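Local coordinates for uncharacterized protein AsbF (PDB 3DX5) that catalyses the manganese-dependent dehydration of 3-dehydroshikimate to 3,4-dihydroxybenzoate, the catechol building block of the siderophore petrobactin, at residues 63-68 against 194-199. Sequence-based numbering, arbitrary orientation. Where two conformers were deposited one is given.
With MN (manganese (II) ion), chain B.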
loop_
_atom_site.group_PDB
_atom_site.type_symbol
_atom_site.label_atom_id
_atom_site.label_comp_id
_atom_site.label_asym_id
_atom_site.label_seq_id
_atom_site.Cartn_x
_atom_site.Cartn_y
_atom_site.Cartn_z
ATOM N N GLU A 63 -21.080 12.281 2.040
ATOM C CA GLU A 63 -20.213 13.414 1.884
ATOM C C GLU A 63 -18.788 12.891 2.104
ATOM O O GLU A 63 -18.593 11.776 2.590
ATOM C CB GLU A 63 -20.547 14.506 2.917
ATOM C CG GLU A 63 -20.230 14.099 4.372
ATOM C CD GLU A 63 -20.823 15.094 5.384
ATOM O OE1 GLU A 63 -20.099 16.052 5.785
ATOM O OE2 GLU A 63 -22.018 14.916 5.763
ATOM N N ILE A 64 -17.800 13.681 1.738
ATOM C CA ILE A 64 -16.413 13.351 2.063
ATOM C C ILE A 64 -16.141 13.978 3.432
ATOM O O ILE A 64 -16.287 15.192 3.601
ATOM C CB ILE A 64 -15.444 13.866 0.964
ATOM C CG1 ILE A 64 -15.842 13.285 -0.414
ATOM C CG2 ILE A 64 -13.954 13.612 1.359
ATOM C CD1 ILE A 64 -15.830 11.723 -0.483
ATOM N N THR A 65 -15.795 13.166 4.421
ATOM C CA THR A 65 -15.689 13.667 5.808
ATOM C C THR A 65 -14.355 14.378 6.086
ATOM O O THR A 65 -14.263 15.249 6.981
ATOM C CB THR A 65 -15.901 12.531 6.890
ATOM O OG1 THR A 65 -14.748 11.667 6.940
ATOM C CG2 THR A 65 -17.101 11.672 6.567
HETATM N N MSE A 66 -13.333 13.998 5.324
HETATM C CA MSE A 66 -11.956 14.357 5.626
HETATM C C MSE A 66 -11.081 13.745 4.551
HETATM O O MSE A 66 -11.416 12.687 3.997
HETATM C CB MSE A 66 -11.563 13.778 6.996
HETATM C CG MSE A 66 -10.113 14.079 7.462
HETATM SE SE MSE A 66 -9.953 13.836 9.430
HETATM C CE MSE A 66 -10.186 11.895 9.526
ATOM N N ILE A 67 -9.957 14.393 4.268
ATOM C CA ILE A 67 -8.904 13.755 3.493
ATOM C C ILE A 67 -7.770 13.414 4.452
ATOM O O ILE A 67 -7.293 14.296 5.198
ATOM C CB ILE A 67 -8.412 14.686 2.379
ATOM C CG1 ILE A 67 -9.571 14.865 1.364
ATOM C CG2 ILE A 67 -7.174 14.097 1.733
ATOM C CD1 ILE A 67 -9.398 16.049 0.450
ATOM N N SER A 68 -7.322 12.163 4.424
ATOM C CA SER A 68 -6.349 11.706 5.402
ATOM C C SER A 68 -4.983 11.453 4.775
ATOM O O SER A 68 -4.823 10.604 3.892
ATOM C CB SER A 68 -6.895 10.492 6.156
ATOM O OG SER A 68 -8.175 10.826 6.666
ATOM N N ILE A 194 -11.947 17.868 19.392
ATOM C CA ILE A 194 -12.240 16.704 18.539
ATOM C C ILE A 194 -13.112 17.092 17.334
ATOM O O ILE A 194 -14.109 17.792 17.507
ATOM C CB ILE A 194 -12.956 15.607 19.348
ATOM C CG1 ILE A 194 -11.975 14.969 20.346
ATOM C CG2 ILE A 194 -13.642 14.504 18.410
ATOM C CD1 ILE A 194 -12.725 14.162 21.353
ATOM N N GLN A 195 -12.766 16.615 16.135
ATOM C CA GLN A 195 -13.647 16.823 14.970
ATOM C C GLN A 195 -14.006 15.524 14.253
ATOM O O GLN A 195 -14.853 15.524 13.347
ATOM C CB GLN A 195 -13.018 17.797 13.977
ATOM C CG GLN A 195 -12.799 19.188 14.547
ATOM C CD GLN A 195 -14.024 20.067 14.460
ATOM O OE1 GLN A 195 -15.008 19.872 15.176
ATOM N NE2 GLN A 195 -13.965 21.064 13.579
ATOM N N HIS A 196 -13.360 14.424 14.649
ATOM C CA HIS A 196 -13.504 13.139 13.936
ATOM C C HIS A 196 -13.048 12.007 14.846
ATOM O O HIS A 196 -12.236 12.221 15.774
ATOM C CB HIS A 196 -12.657 13.146 12.630
ATOM C CG HIS A 196 -13.235 12.348 11.485
ATOM N ND1 HIS A 196 -13.231 10.968 11.447
ATOM C CD2 HIS A 196 -13.751 12.746 10.300
ATOM C CE1 HIS A 196 -13.747 10.550 10.303
ATOM N NE2 HIS A 196 -14.067 11.614 9.586
ATOM N N TYR A 197 -13.571 10.808 14.615
ATOM C CA TYR A 197 -13.062 9.610 15.332
ATOM C C TYR A 197 -12.609 8.529 14.353
ATOM O O TYR A 197 -13.073 8.480 13.226
ATOM C CB TYR A 197 -14.124 8.952 16.227
ATOM C CG TYR A 197 -14.922 9.927 17.044
ATOM C CD1 TYR A 197 -14.418 10.433 18.241
ATOM C CD2 TYR A 197 -16.203 10.351 16.614
ATOM C CE1 TYR A 197 -15.147 11.343 18.999
ATOM C CE2 TYR A 197 -16.949 11.238 17.374
ATOM C CZ TYR A 197 -16.399 11.737 18.562
ATOM O OH TYR A 197 -17.123 12.627 19.335
ATOM N N HIS A 198 -11.738 7.648 14.834
ATOM C CA HIS A 198 -11.431 6.351 14.219
ATOM C C HIS A 198 -11.827 5.282 15.207
ATOM O O HIS A 198 -11.450 5.366 16.383
ATOM C CB HIS A 198 -9.916 6.232 13.934
ATOM C CG HIS A 198 -9.502 6.856 12.638
ATOM N ND1 HIS A 198 -8.204 6.799 12.156
ATOM C CD2 HIS A 198 -10.222 7.542 11.716
ATOM C CE1 HIS A 198 -8.152 7.413 10.985
ATOM N NE2 HIS A 198 -9.363 7.876 10.698
ATOM N N PHE A 199 -12.553 4.273 14.735
ATOM C CA PHE A 199 -12.970 3.146 15.550
ATOM C C PHE A 199 -12.314 1.878 14.985
ATOM O O PHE A 199 -12.609 1.479 13.852
ATOM C CB PHE A 199 -14.494 2.924 15.429
ATOM C CG PHE A 199 -15.372 3.890 16.235
ATOM C CD1 PHE A 199 -14.842 4.989 16.906
ATOM C CD2 PHE A 199 -16.752 3.718 16.241
ATOM C CE1 PHE A 199 -15.675 5.869 17.619
ATOM C CE2 PHE A 199 -17.598 4.581 16.951
ATOM C CZ PHE A 199 -17.054 5.663 17.648
HETATM MN MN MN B . -6.340 5.657 12.791
#
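Thr65 and Met66 meet His196 inside the TIM barrel, a worked example of two strands that are not sheet neighbours but touch through side chains across the barrel interior. The short segments run at 80° to each other and come no closer than 8.8 Å between axes, a gap spanned by His196 together with Met66 and Thr65. The His196 ring is gripped from two directions. Over one face sits the selenomethionine methyl of Met66, CE lying 3.6 Å from the ring centroid and only 7° off the normal, a CH-pi contact; SE is more oblique. The Met66 chain leaves its backbone extended and then bends at chi3 (68°), which sets CE above the ring. At the ring edge, Thr65 OG1 hydrogen-bonds His196 NE2 at 2.7 Å. The other ring nitrogen, ND1, donates to Tyr197 O at 3.1 Å, so both nitrogens are engaged and ring rotation is probably restricted.

The packing is looser toward the active site, although this region too is buried: Met66 CE approaches His198 NE2 only to 4.3 Å. That nitrogen is hydrogen-bonded instead to Glu33, whose side chain also touches Thr65, Met66 and His196. Through its other nitrogen the His198 ring joins Glu142, Asp172 and Glu253 around the manganese, with ND1 2.3 Å from the metal.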